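Local coordinates for uncharacterized SnoaL-like Protein (Agrobacterium tumefaciens str. C58, PDB 3DXO) that is of unknown function but belongs to the SnoaL-like family of the NTF2 clan and is a putative isomerase, at residues B[14-19]-B[53-58]; B[34-39]-B[107-112]; B[68-73]-B[83-88]; B[77-82]-B[98-103]. All coordinates share one frame; numbering follows the deposited sequence.

Contact 1: B[14-19]-B[53-58]; sequences AAWNEE and AMIEAA
I55 lies across the indole of W16, joining helix 47-61 to helix 3-17. From CB, which points at the other helix, the isoleucine divides. CG2 sits above the benzo part of the ring system, 3.7 Å from W16 CE3. CG1 carries the main contact: it stands 3.7 Å from the centroid of the six-membered ring of W16 and 12° off the ring normal, a CH-pi contact over the face. The terminal CD1 then runs on toward the pyrrole side, where it comes 4.0 Å from W16 CE2. Because chi1 is -65°, CG1 lies beside the backbone N and CG2 beside the carbonyl carbon, which spreads both branches along the indole.

In the alpha+beta fold of the NTF2 clan, helices pack against a curved sheet to enclose a pocket. W16 points from helix 3-17 toward this interior, where its indole meets Y12, Y38 and F67 and approaches a bound di(hydroxyethyl)ether molecule, probably from the crystallisation liquor; this is consistent with a residue lining the pocket.

Two further residues of helix 47-61 complete the contact. The methyl of A58 is at the ring edge, near its plane, with CB 3.7 Å from W16 CZ3. Selenomethionine M54 brings its methyl in obliquely, CE being 3.8 Å from W16 CZ2, after a bend at chi3 of 70°. One residue beyond A58, R59 NH1 donates a hydrogen bond to W16 O.

Contact 2: B[34-39]-B[107-112]; sequences ENTRYV and GRIDNV
With chi1 at 177°, Y38 has its ring carried anti to the backbone N, and V112, with chi1 at 173°, has CG1 in the equivalent place, which brings ring and methyl together. V112 CG1 reaches the ring obliquely, 3.8 Å from Y38 CD2.

The backbones beneath them run parallel, 23° apart in direction, and the pairing of Y38 with V112 puts both side chains on the same face of the sheet. Residues on both sides of Y38 bond to V112: V112 N donates to R37 O at 2.9 Å, and V39 N donates to V112 O at 3.1 Å, both close to straight along the acceptor carbonyl. Toward the start of the strands the pairing slackens, since R37 N reaches D110 O only weakly at 3.2 Å. T36 OG1 lies 2.9 Å from I109 O. The irregularity coincides with a classic beta bulge, in which D110 and N111 both face S102 on the next strand. On the other face of the sheet from Y38, N111 OD1 rests 3.5 Å from R37 CB.

The phenol OH of Y38 is hydrogen-bonded to D40 OD2, and its ring packs on Y12 and W16 of helix 3-17 and on I51 and M54 of helix 47-61. Backbone bonds of T36 with G47 and of Y38 with G45 flank strand 36-39 on one side and the ladder with strand 109-117 on the other, while V39 packs on F79 of the second subunit.

Contact 3: B[68-73]-B[83-88]; sequences VLAGTP and SWRLIS
V68 O accepts the shortest bond of this contact, from R85 N at 2.7 Å, with the donor in the carbonyl plane and an N-H...O angle of 161°. The return bond, V68 N to R85 O at 2.9 Å, closes the hydrogen-bonded pair.

Further along, A70 N reaches S83 O at 2.8 Å, but here the donor stands above the carbonyl plane, 37° out of it. Strands 66-76 and 79-87 form a beta hairpin, their short segments 134° apart in direction; 66-76 is the outermost strand of the sheet within this chain and 79-87 its neighbour. The first strand changes course at G71.

Side chains of V68, A70, S83 and R85 share one face. A70 CB touches the aliphatic stem of R85, 3.9 Å from R85 CG; beyond CG the chain bends away from A70, and NH2 forms a salt bridge with D93. Near the other end, V68 CG2 meets I87 CG1 at 3.9 Å. L69 CD1 bends back to within 3.6 Å of S83 O, while L69 itself packs on L6 and L13 of helix 3-17. The indole of W84 leads away from strand 66-76 to hydrogen-bond D99 OD2 through NE1.

Contact 4: B[77-82]-B[98-103]; sequences GNFTRF and TDVVSL
The F82 ring has D99 CB over one face, while V101 CG2 approaches obliquely, 3.6 Å from F82 CE2. The D99 carboxylate also reaches this ring: OD2 is 3.5 Å from F82 CE1, with the ring and carboxylate planes 49° apart. A chi1 of 61° sets the phenyl between its own backbone N and carbonyl carbon, from where it swings over the neighbouring strand. On the other face of the sheet, the F79 ring lies obliquely to its neighbours, S102 OG being 3.4 Å from F79 CE1 and V100 CG1 4.0 Å from F79 CD1.

Beneath these groups the strands run antiparallel. T80 with V101 and F82 with D99 form hydrogen-bonded pairs, alternating with the non-hydrogen-bonded pairs F79-S102 and R81-V100. V101 N donates to T80 O at 2.9 Å and nearly straight, at 173°. At the far end N78 adds a side-chain bond to its backbone bond: ND2 donates to L103 O at 2.7 Å, while N78 O accepts from L103 N.

Alternation of side chains along both strands puts F79, R81, V100 and S102 on one face and T80, F82, D99 and V101 on the other. The first face meets the second subunit, where R81 forms a salt bridge with D117 of that subunit. On the helix-covered face D99 OD2, the partner of W84, is set among F82 and Y12 and beside the bound di(hydroxyethyl)ether, consistent with a pocket there.

In the fold
Contact 1 is a buried helix-to-helix contact made mainly by apolar side chains, whereas contacts 2, 3 and 4 are pairings within one sheet and rest on backbone bonds. Contacts 3 and 4 share strand 79-87 and join through W84 and D99. Contact 4 passes to contact 2 across the neighbouring strands 93-103 and 109-117. Contact 3 lies at the surface; contacts 2 and 4 are partly buried and each touches the second subunit. Contacts 1 and 2 touch through Y38, and W16, Y38, W84 and D99 all lie near bound di(hydroxyethyl)ether, consistent with a pocket between helices and sheet.

Contact 1: B[14-19]-B[53-58]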
loop_
_atom_site.group_PDB
_atom_site.type_symbol
_atom_site.label_atom_id
_atom_site.label_comp_id
_atom_site.label_asym_id
_atom_site.label_seq_id
_atom_site.Cartn_x
_atom_site.Cartn_y
_atom_site.Cartn_z
ATOM N N ALA B 14 4.810 13.440 -11.911
ATOM C CA ALA B 14 5.544 14.384 -12.773
ATOM C C ALA B 14 6.802 13.719 -13.346
ATOM O O ALA B 14 7.144 13.918 -14.529
ATOM C CB ALA B 14 5.920 15.612 -12.012
ATOM N N ALA B 15 7.473 12.927 -12.510
ATOM C CA ALA B 15 8.651 12.213 -12.928
ATOM C C ALA B 15 8.256 11.179 -13.965
ATOM O O ALA B 15 8.946 11.050 -14.941
ATOM C CB ALA B 15 9.354 11.560 -11.741
ATOM N N TRP B 16 7.161 10.446 -13.767
ATOM C CA TRP B 16 6.762 9.428 -14.752
ATOM C C TRP B 16 6.273 10.025 -16.065
ATOM O O TRP B 16 6.333 9.388 -17.092
ATOM C CB TRP B 16 5.677 8.492 -14.204
ATOM C CG TRP B 16 6.211 7.439 -13.308
ATOM C CD1 TRP B 16 6.400 7.533 -11.969
ATOM C CD2 TRP B 16 6.651 6.124 -13.687
ATOM N NE1 TRP B 16 6.909 6.354 -11.478
ATOM C CE2 TRP B 16 7.077 5.473 -12.509
ATOM C CE3 TRP B 16 6.671 5.418 -14.893
ATOM C CZ2 TRP B 16 7.544 4.168 -12.504
ATOM C CZ3 TRP B 16 7.135 4.121 -14.894
ATOM C CH2 TRP B 16 7.577 3.508 -13.714
ATOM N N ASN B 17 5.766 11.241 -16.030
ATOM C CA ASN B 17 5.226 11.873 -17.236
ATOM C C ASN B 17 6.192 12.769 -17.958
ATOM O O ASN B 17 5.853 13.358 -18.975
ATOM C CB ASN B 17 3.992 12.692 -16.871
ATOM C CG ASN B 17 2.813 11.837 -16.584
ATOM O OD1 ASN B 17 2.495 10.929 -17.356
ATOM N ND2 ASN B 17 2.113 12.137 -15.488
ATOM N N GLU B 18 7.382 12.926 -17.394
ATOM C CA GLU B 18 8.405 13.752 -17.995
ATOM C C GLU B 18 8.946 13.057 -19.250
ATOM O O GLU B 18 9.454 11.912 -19.235
ATOM C CB GLU B 18 9.506 14.078 -16.998
ATOM C CG GLU B 18 10.694 14.784 -17.616
ATOM C CD GLU B 18 10.325 16.042 -18.383
ATOM O OE1 GLU B 18 9.489 16.802 -17.916
ATOM O OE2 GLU B 18 10.876 16.284 -19.458
ATOM N N GLU B 19 8.814 13.808 -20.330
ATOM C CA GLU B 19 9.188 13.417 -21.680
ATOM C C GLU B 19 10.717 13.309 -21.888
ATOM O O GLU B 19 11.196 12.382 -22.506
ATOM C CB GLU B 19 8.527 14.447 -22.600
ATOM C CG GLU B 19 8.773 14.327 -24.023
ATOM C CD GLU B 19 10.025 15.061 -24.487
ATOM O OE1 GLU B 19 10.327 16.185 -24.042
ATOM O OE2 GLU B 19 10.692 14.485 -25.369
ATOM N N ALA B 53 16.435 5.078 -14.708
ATOM C CA ALA B 53 16.607 4.123 -15.818
ATOM C C ALA B 53 15.319 3.298 -16.002
ATOM O O ALA B 53 14.772 3.211 -17.103
ATOM C CB ALA B 53 17.819 3.232 -15.599
HETATM N N MSE B 54 14.809 2.749 -14.903
HETATM C CA MSE B 54 13.566 1.977 -14.922
HETATM C C MSE B 54 12.416 2.739 -15.591
HETATM O O MSE B 54 11.769 2.207 -16.480
HETATM C CB MSE B 54 13.176 1.612 -13.496
HETATM C CG MSE B 54 12.102 0.587 -13.355
HETATM SE SE MSE B 54 11.521 0.571 -11.524
HETATM C CE MSE B 54 10.656 2.226 -11.509
ATOM N N ILE B 55 12.182 3.979 -15.173
ATOM C CA ILE B 55 11.101 4.780 -15.739
ATOM C C ILE B 55 11.308 4.986 -17.233
ATOM O O ILE B 55 10.393 4.894 -18.015
ATOM C CB ILE B 55 10.974 6.155 -15.045
ATOM C CG1 ILE B 55 10.575 5.974 -13.569
ATOM C CG2 ILE B 55 9.924 7.031 -15.788
ATOM C CD1 ILE B 55 10.731 7.199 -12.696
ATOM N N GLU B 56 12.532 5.258 -17.635
ATOM C CA GLU B 56 12.827 5.422 -19.036
ATOM C C GLU B 56 12.553 4.153 -19.833
ATOM O O GLU B 56 12.016 4.242 -20.938
ATOM C CB GLU B 56 14.266 5.802 -19.236
ATOM C CG GLU B 56 14.608 5.950 -20.714
ATOM C CD GLU B 56 15.983 6.523 -20.928
ATOM O OE1 GLU B 56 16.397 7.380 -20.139
ATOM O OE2 GLU B 56 16.663 6.140 -21.870
ATOM N N ALA B 57 12.951 2.988 -19.310
ATOM C CA ALA B 57 12.705 1.711 -19.991
ATOM C C ALA B 57 11.192 1.481 -20.132
ATOM O O ALA B 57 10.723 1.073 -21.188
ATOM C CB ALA B 57 13.374 0.556 -19.252
ATOM N N ALA B 58 10.446 1.773 -19.069
ATOM C CA ALA B 58 8.987 1.626 -19.035
ATOM C C ALA B 58 8.322 2.447 -20.140
ATOM O O ALA B 58 7.490 1.959 -20.911
ATOM C CB ALA B 58 8.459 2.051 -17.663
#

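Contact 2: B[34-39]-B[107-112]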
loop_
_atom_site.group_PDB
_atom_site.type_symbol
_atom_site.label_atom_id
_atom_site.label_comp_id
_atom_site.label_asym_id
_atom_site.label_seq_id
_atom_site.Cartn_x
_atom_site.Cartn_y
_atom_site.Cartn_z
ATOM N N GLU B 34 18.786 8.625 -1.947
ATOM C CA GLU B 34 19.890 7.819 -2.464
ATOM C C GLU B 34 19.622 6.347 -2.143
ATOM O O GLU B 34 19.768 5.492 -3.010
ATOM C CB GLU B 34 21.256 8.311 -1.954
ATOM C CG GLU B 34 21.574 9.713 -2.489
ATOM C CD GLU B 34 23.009 10.206 -2.261
ATOM O OE1 GLU B 34 23.757 9.663 -1.415
ATOM O OE2 GLU B 34 23.387 11.175 -2.957
ATOM N N ASN B 35 19.219 6.056 -0.909
ATOM C CA ASN B 35 18.811 4.713 -0.532
ATOM C C ASN B 35 17.331 4.669 -0.782
ATOM O O ASN B 35 16.569 5.016 0.122
ATOM C CB ASN B 35 19.036 4.447 0.944
ATOM C CG ASN B 35 20.490 4.401 1.310
ATOM O OD1 ASN B 35 21.344 4.908 0.588
ATOM N ND2 ASN B 35 20.787 3.804 2.462
ATOM N N THR B 36 16.915 4.306 -1.991
ATOM C CA THR B 36 15.502 4.250 -2.331
ATOM C C THR B 36 15.249 2.956 -3.078
ATOM O O THR B 36 16.175 2.388 -3.673
ATOM C CB THR B 36 15.030 5.466 -3.173
ATOM O OG1 THR B 36 13.601 5.446 -3.280
ATOM C CG2 THR B 36 15.649 5.469 -4.573
ATOM N N ARG B 37 13.995 2.502 -3.063
ATOM C CA ARG B 37 13.635 1.203 -3.616
ATOM C C ARG B 37 12.231 1.265 -4.211
ATOM O O ARG B 37 11.320 1.861 -3.625
ATOM C CB ARG B 37 13.619 0.215 -2.452
ATOM C CG ARG B 37 13.855 -1.233 -2.748
ATOM C CD ARG B 37 15.270 -1.635 -2.416
ATOM N NE ARG B 37 15.272 -3.036 -1.996
ATOM C CZ ARG B 37 15.241 -4.086 -2.824
ATOM N NH1 ARG B 37 15.208 -3.910 -4.160
ATOM N NH2 ARG B 37 15.241 -5.326 -2.310
ATOM N N TYR B 38 12.052 0.628 -5.356
ATOM C CA TYR B 38 10.760 0.569 -6.028
ATOM C C TYR B 38 10.436 -0.875 -6.427
ATOM O O TYR B 38 11.301 -1.629 -6.846
ATOM C CB TYR B 38 10.790 1.463 -7.284
ATOM C CG TYR B 38 9.535 1.439 -8.116
ATOM C CD1 TYR B 38 9.254 0.366 -8.957
ATOM C CD2 TYR B 38 8.644 2.486 -8.084
ATOM C CE1 TYR B 38 8.097 0.328 -9.733
ATOM C CE2 TYR B 38 7.496 2.470 -8.852
ATOM C CZ TYR B 38 7.222 1.383 -9.678
ATOM O OH TYR B 38 6.068 1.338 -10.440
ATOM N N VAL B 39 9.181 -1.258 -6.284
ATOM C CA VAL B 39 8.720 -2.554 -6.774
ATOM C C VAL B 39 7.225 -2.502 -7.072
ATOM O O VAL B 39 6.436 -2.000 -6.258
ATOM C CB VAL B 39 9.028 -3.766 -5.815
ATOM C CG1 VAL B 39 8.224 -3.687 -4.520
ATOM C CG2 VAL B 39 8.730 -5.069 -6.530
ATOM N N GLY B 107 12.413 14.235 3.933
ATOM C CA GLY B 107 11.408 14.533 2.920
ATOM C C GLY B 107 11.523 13.883 1.543
ATOM O O GLY B 107 10.729 14.199 0.664
ATOM N N ARG B 108 12.476 12.978 1.328
ATOM C CA ARG B 108 12.666 12.387 -0.012
ATOM C C ARG B 108 12.166 10.959 -0.075
ATOM O O ARG B 108 12.223 10.249 0.930
ATOM C CB ARG B 108 14.136 12.512 -0.428
ATOM C CG ARG B 108 14.513 13.981 -0.638
ATOM C CD ARG B 108 16.004 14.298 -0.602
ATOM N NE ARG B 108 16.764 13.654 -1.674
ATOM C CZ ARG B 108 18.054 13.883 -1.931
ATOM N NH1 ARG B 108 18.741 14.767 -1.215
ATOM N NH2 ARG B 108 18.668 13.250 -2.913
ATOM N N ILE B 109 11.695 10.540 -1.256
ATOM C CA ILE B 109 11.091 9.200 -1.436
ATOM C C ILE B 109 12.109 8.063 -1.260
ATOM O O ILE B 109 13.064 7.947 -2.017
ATOM C CB ILE B 109 10.383 9.048 -2.828
ATOM C CG1 ILE B 109 9.319 10.145 -3.012
ATOM C CG2 ILE B 109 9.765 7.680 -2.950
ATOM C CD1 ILE B 109 8.571 10.110 -4.315
ATOM N N ASP B 110 11.897 7.222 -0.253
ATOM C CA ASP B 110 12.813 6.090 0.025
ATOM C C ASP B 110 12.211 4.716 -0.282
ATOM O O ASP B 110 12.923 3.721 -0.319
ATOM C CB ASP B 110 13.330 6.115 1.477
ATOM C CG ASP B 110 12.237 5.913 2.521
ATOM O OD1 ASP B 110 11.073 5.646 2.190
ATOM O OD2 ASP B 110 12.565 6.027 3.708
ATOM N N ASN B 111 10.910 4.651 -0.517
ATOM C CA ASN B 111 10.293 3.356 -0.759
ATOM C C ASN B 111 8.952 3.458 -1.481
ATOM O O ASN B 111 8.114 4.260 -1.094
ATOM C CB ASN B 111 10.096 2.638 0.585
ATOM C CG ASN B 111 10.102 1.118 0.442
ATOM O OD1 ASN B 111 10.841 0.573 -0.389
ATOM N ND2 ASN B 111 9.298 0.427 1.252
ATOM N N VAL B 112 8.763 2.688 -2.548
ATOM C CA VAL B 112 7.484 2.692 -3.254
ATOM C C VAL B 112 7.040 1.283 -3.609
ATOM O O VAL B 112 7.819 0.492 -4.133
ATOM C CB VAL B 112 7.525 3.501 -4.541
ATOM C CG1 VAL B 112 6.199 3.317 -5.300
ATOM C CG2 VAL B 112 7.793 4.990 -4.233
#

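Contact 3: B[68-73]-B[83-88]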
loop_
_atom_site.group_PDB
_atom_site.type_symbol
_atom_site.label_atom_id
_atom_site.label_comp_id
_atom_site.label_asym_id
_atom_site.label_seq_id
_atom_site.Cartn_x
_atom_site.Cartn_y
_atom_site.Cartn_z
ATOM N N VAL B 68 -2.338 9.585 -15.149
ATOM C CA VAL B 68 -3.133 10.669 -14.615
ATOM C C VAL B 68 -3.707 10.290 -13.259
ATOM O O VAL B 68 -4.238 9.191 -13.061
ATOM C CB VAL B 68 -4.280 11.012 -15.585
ATOM C CG1 VAL B 68 -5.116 12.122 -15.044
ATOM C CG2 VAL B 68 -3.718 11.340 -16.947
ATOM N N LEU B 69 -3.630 11.235 -12.333
ATOM C CA LEU B 69 -4.078 11.011 -10.982
ATOM C C LEU B 69 -5.582 10.724 -10.985
ATOM O O LEU B 69 -6.306 11.297 -11.776
ATOM C CB LEU B 69 -3.742 12.237 -10.129
ATOM C CG LEU B 69 -3.895 12.227 -8.606
ATOM C CD1 LEU B 69 -2.938 11.238 -7.921
ATOM C CD2 LEU B 69 -3.650 13.634 -8.115
ATOM N N ALA B 70 -6.006 9.785 -10.141
ATOM C CA ALA B 70 -7.400 9.392 -9.966
ATOM C C ALA B 70 -7.719 9.524 -8.478
ATOM O O ALA B 70 -6.937 9.113 -7.626
ATOM C CB ALA B 70 -7.619 7.970 -10.427
ATOM N N GLY B 71 -8.857 10.120 -8.150
ATOM C CA GLY B 71 -9.238 10.299 -6.748
ATOM C C GLY B 71 -8.362 11.255 -5.951
ATOM O O GLY B 71 -7.569 11.985 -6.518
ATOM N N THR B 72 -8.517 11.251 -4.630
ATOM C CA THR B 72 -7.739 12.119 -3.749
ATOM C C THR B 72 -6.687 11.355 -2.979
ATOM O O THR B 72 -7.018 10.453 -2.244
ATOM C CB THR B 72 -8.631 12.785 -2.699
ATOM O OG1 THR B 72 -9.539 13.651 -3.362
ATOM C CG2 THR B 72 -7.811 13.605 -1.707
ATOM N N PRO B 73 -5.416 11.706 -3.161
ATOM C CA PRO B 73 -4.388 11.088 -2.347
ATOM C C PRO B 73 -4.667 11.246 -0.843
ATOM O O PRO B 73 -5.336 12.199 -0.412
ATOM C CB PRO B 73 -3.119 11.861 -2.732
ATOM C CG PRO B 73 -3.379 12.343 -4.145
ATOM C CD PRO B 73 -4.855 12.643 -4.154
ATOM N N SER B 83 -3.860 6.797 -6.393
ATOM C CA SER B 83 -4.119 5.980 -7.576
ATOM C C SER B 83 -4.060 6.818 -8.838
ATOM O O SER B 83 -4.231 8.033 -8.794
ATOM C CB SER B 83 -5.441 5.240 -7.468
ATOM O OG SER B 83 -5.329 4.255 -6.455
ATOM N N TRP B 84 -3.777 6.143 -9.957
ATOM C CA TRP B 84 -3.633 6.799 -11.243
ATOM C C TRP B 84 -4.170 5.898 -12.342
ATOM O O TRP B 84 -4.247 4.702 -12.153
ATOM C CB TRP B 84 -2.150 7.116 -11.509
ATOM C CG TRP B 84 -1.306 5.921 -11.379
ATOM C CD1 TRP B 84 -0.643 5.521 -10.264
ATOM C CD2 TRP B 84 -1.069 4.906 -12.380
ATOM N NE1 TRP B 84 0.026 4.343 -10.514
ATOM C CE2 TRP B 84 -0.230 3.936 -11.797
ATOM C CE3 TRP B 84 -1.484 4.729 -13.699
ATOM C CZ2 TRP B 84 0.189 2.780 -12.478
ATOM C CZ3 TRP B 84 -1.051 3.583 -14.393
ATOM C CH2 TRP B 84 -0.221 2.629 -13.773
ATOM N N ARG B 85 -4.502 6.494 -13.484
ATOM C CA ARG B 85 -5.002 5.797 -14.648
ATOM C C ARG B 85 -3.988 5.935 -15.784
ATOM O O ARG B 85 -3.314 6.964 -15.902
ATOM C CB ARG B 85 -6.324 6.432 -15.098
ATOM C CG ARG B 85 -7.452 6.498 -14.056
ATOM C CD ARG B 85 -7.759 5.132 -13.459
ATOM N NE ARG B 85 -8.118 4.173 -14.486
ATOM C CZ ARG B 85 -8.161 2.863 -14.306
ATOM N NH1 ARG B 85 -7.860 2.352 -13.125
ATOM N NH2 ARG B 85 -8.480 2.062 -15.317
ATOM N N LEU B 86 -3.885 4.902 -16.616
ATOM C CA LEU B 86 -2.983 4.909 -17.759
ATOM C C LEU B 86 -3.781 5.303 -18.975
ATOM O O LEU B 86 -4.679 4.571 -19.375
ATOM C CB LEU B 86 -2.363 3.517 -17.976
ATOM C CG LEU B 86 -1.298 3.290 -19.059
ATOM C CD1 LEU B 86 -0.089 4.171 -18.863
ATOM C CD2 LEU B 86 -0.903 1.836 -19.063
ATOM N N ILE B 87 -3.438 6.460 -19.559
ATOM C CA ILE B 87 -4.118 7.003 -20.743
ATOM C C ILE B 87 -3.290 6.839 -22.049
ATOM O O ILE B 87 -2.104 7.199 -22.154
ATOM C CB ILE B 87 -4.555 8.483 -20.531
ATOM C CG1 ILE B 87 -5.356 8.653 -19.211
ATOM C CG2 ILE B 87 -5.363 8.975 -21.724
ATOM C CD1 ILE B 87 -6.585 7.799 -19.046
ATOM N N SER B 88 -3.972 6.264 -23.032
ATOM C CA SER B 88 -3.451 5.957 -24.354
ATOM C C SER B 88 -3.181 7.238 -25.125
ATOM O O SER B 88 -3.741 8.280 -24.803
ATOM C CB SER B 88 -4.524 5.107 -25.059
ATOM O OG SER B 88 -4.415 5.086 -26.458
#

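Contact 4: B[77-82]-B[98-103]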
loop_
_atom_site.group_PDB
_atom_site.type_symbol
_atom_site.label_atom_id
_atom_site.label_comp_id
_atom_site.label_asym_id
_atom_site.label_seq_id
_atom_site.Cartn_x
_atom_site.Cartn_y
_atom_site.Cartn_z
ATOM N N GLY B 77 1.533 9.869 8.672
ATOM C CA GLY B 77 2.965 9.858 8.962
ATOM C C GLY B 77 3.703 10.195 7.685
ATOM O O GLY B 77 3.307 11.113 6.971
ATOM N N ASN B 78 4.733 9.408 7.380
ATOM C CA ASN B 78 5.517 9.551 6.158
ATOM C C ASN B 78 4.959 8.697 5.009
ATOM O O ASN B 78 5.635 8.473 4.010
ATOM C CB ASN B 78 6.984 9.186 6.411
ATOM C CG ASN B 78 7.172 7.713 6.747
ATOM O OD1 ASN B 78 6.525 7.176 7.649
ATOM N ND2 ASN B 78 8.074 7.048 6.018
ATOM N N PHE B 79 3.726 8.210 5.146
ATOM C CA PHE B 79 3.087 7.436 4.065
ATOM C C PHE B 79 2.057 8.232 3.280
ATOM O O PHE B 79 1.225 8.945 3.857
ATOM C CB PHE B 79 2.392 6.179 4.607
ATOM C CG PHE B 79 3.337 5.165 5.138
ATOM C CD1 PHE B 79 4.091 4.385 4.267
ATOM C CD2 PHE B 79 3.486 4.988 6.499
ATOM C CE1 PHE B 79 4.981 3.448 4.750
ATOM C CE2 PHE B 79 4.369 4.046 6.985
ATOM C CZ PHE B 79 5.121 3.274 6.103
ATOM N N THR B 80 2.139 8.094 1.962
ATOM C CA THR B 80 1.166 8.646 1.041
ATOM C C THR B 80 0.624 7.510 0.157
ATOM O O THR B 80 1.350 6.610 -0.225
ATOM C CB THR B 80 1.797 9.741 0.170
ATOM O OG1 THR B 80 2.232 10.815 1.020
ATOM C CG2 THR B 80 0.797 10.255 -0.867
ATOM N N ARG B 81 -0.674 7.541 -0.107
ATOM C CA ARG B 81 -1.326 6.591 -1.001
ATOM C C ARG B 81 -2.139 7.333 -2.044
ATOM O O ARG B 81 -2.868 8.278 -1.724
ATOM C CB ARG B 81 -2.299 5.680 -0.267
ATOM C CG ARG B 81 -3.171 4.898 -1.260
ATOM C CD ARG B 81 -4.202 4.000 -0.632
ATOM N NE ARG B 81 -5.214 4.721 0.117
ATOM C CZ ARG B 81 -6.371 4.193 0.470
ATOM N NH1 ARG B 81 -6.685 2.967 0.107
ATOM N NH2 ARG B 81 -7.231 4.896 1.181
ATOM N N PHE B 82 -2.039 6.869 -3.280
ATOM C CA PHE B 82 -2.769 7.466 -4.379
ATOM C C PHE B 82 -2.918 6.484 -5.511
ATOM O O PHE B 82 -2.202 5.467 -5.584
ATOM C CB PHE B 82 -2.051 8.723 -4.886
ATOM C CG PHE B 82 -0.671 8.467 -5.399
ATOM C CD1 PHE B 82 -0.461 8.141 -6.727
ATOM C CD2 PHE B 82 0.424 8.549 -4.552
ATOM C CE1 PHE B 82 0.851 7.885 -7.208
ATOM C CE2 PHE B 82 1.711 8.292 -5.014
ATOM C CZ PHE B 82 1.927 7.963 -6.337
ATOM N N THR B 98 -2.148 1.699 -8.225
ATOM C CA THR B 98 -2.212 2.318 -6.908
ATOM C C THR B 98 -0.835 2.174 -6.279
ATOM O O THR B 98 -0.211 1.129 -6.422
ATOM C CB THR B 98 -3.285 1.664 -6.029
ATOM O OG1 THR B 98 -4.558 1.889 -6.646
ATOM C CG2 THR B 98 -3.291 2.252 -4.621
ATOM N N ASP B 99 -0.360 3.210 -5.594
ATOM C CA ASP B 99 0.955 3.146 -4.974
ATOM C C ASP B 99 0.951 3.591 -3.519
ATOM O O ASP B 99 0.131 4.427 -3.100
ATOM C CB ASP B 99 1.941 4.078 -5.689
ATOM C CG ASP B 99 2.119 3.752 -7.147
ATOM O OD1 ASP B 99 2.848 2.787 -7.488
ATOM O OD2 ASP B 99 1.574 4.537 -7.956
ATOM N N VAL B 100 1.903 3.039 -2.766
ATOM C CA VAL B 100 2.158 3.461 -1.402
ATOM C C VAL B 100 3.595 3.971 -1.443
ATOM O O VAL B 100 4.491 3.227 -1.796
ATOM C CB VAL B 100 1.956 2.343 -0.393
ATOM C CG1 VAL B 100 2.269 2.849 1.035
ATOM C CG2 VAL B 100 0.525 1.874 -0.486
ATOM N N VAL B 101 3.778 5.247 -1.101
ATOM C CA VAL B 101 5.079 5.911 -1.116
ATOM C C VAL B 101 5.526 6.280 0.311
ATOM O O VAL B 101 4.710 6.683 1.120
ATOM C CB VAL B 101 4.983 7.189 -1.983
ATOM C CG1 VAL B 101 6.291 7.962 -1.979
ATOM C CG2 VAL B 101 4.593 6.818 -3.388
ATOM N N SER B 102 6.810 6.137 0.617
ATOM C CA SER B 102 7.332 6.466 1.939
ATOM C C SER B 102 8.393 7.538 1.805
ATOM O O SER B 102 9.262 7.468 0.931
ATOM C CB SER B 102 8.015 5.267 2.583
ATOM O OG SER B 102 7.306 4.076 2.350
ATOM N N LEU B 103 8.336 8.518 2.689
ATOM C CA LEU B 103 9.325 9.563 2.733
ATOM C C LEU B 103 10.280 9.251 3.856
ATOM O O LEU B 103 9.873 8.706 4.870
ATOM C CB LEU B 103 8.650 10.922 2.934
ATOM C CG LEU B 103 8.365 11.709 1.650
ATOM C CD1 LEU B 103 7.735 10.877 0.510
ATOM C CD2 LEU B 103 7.534 12.906 1.956
#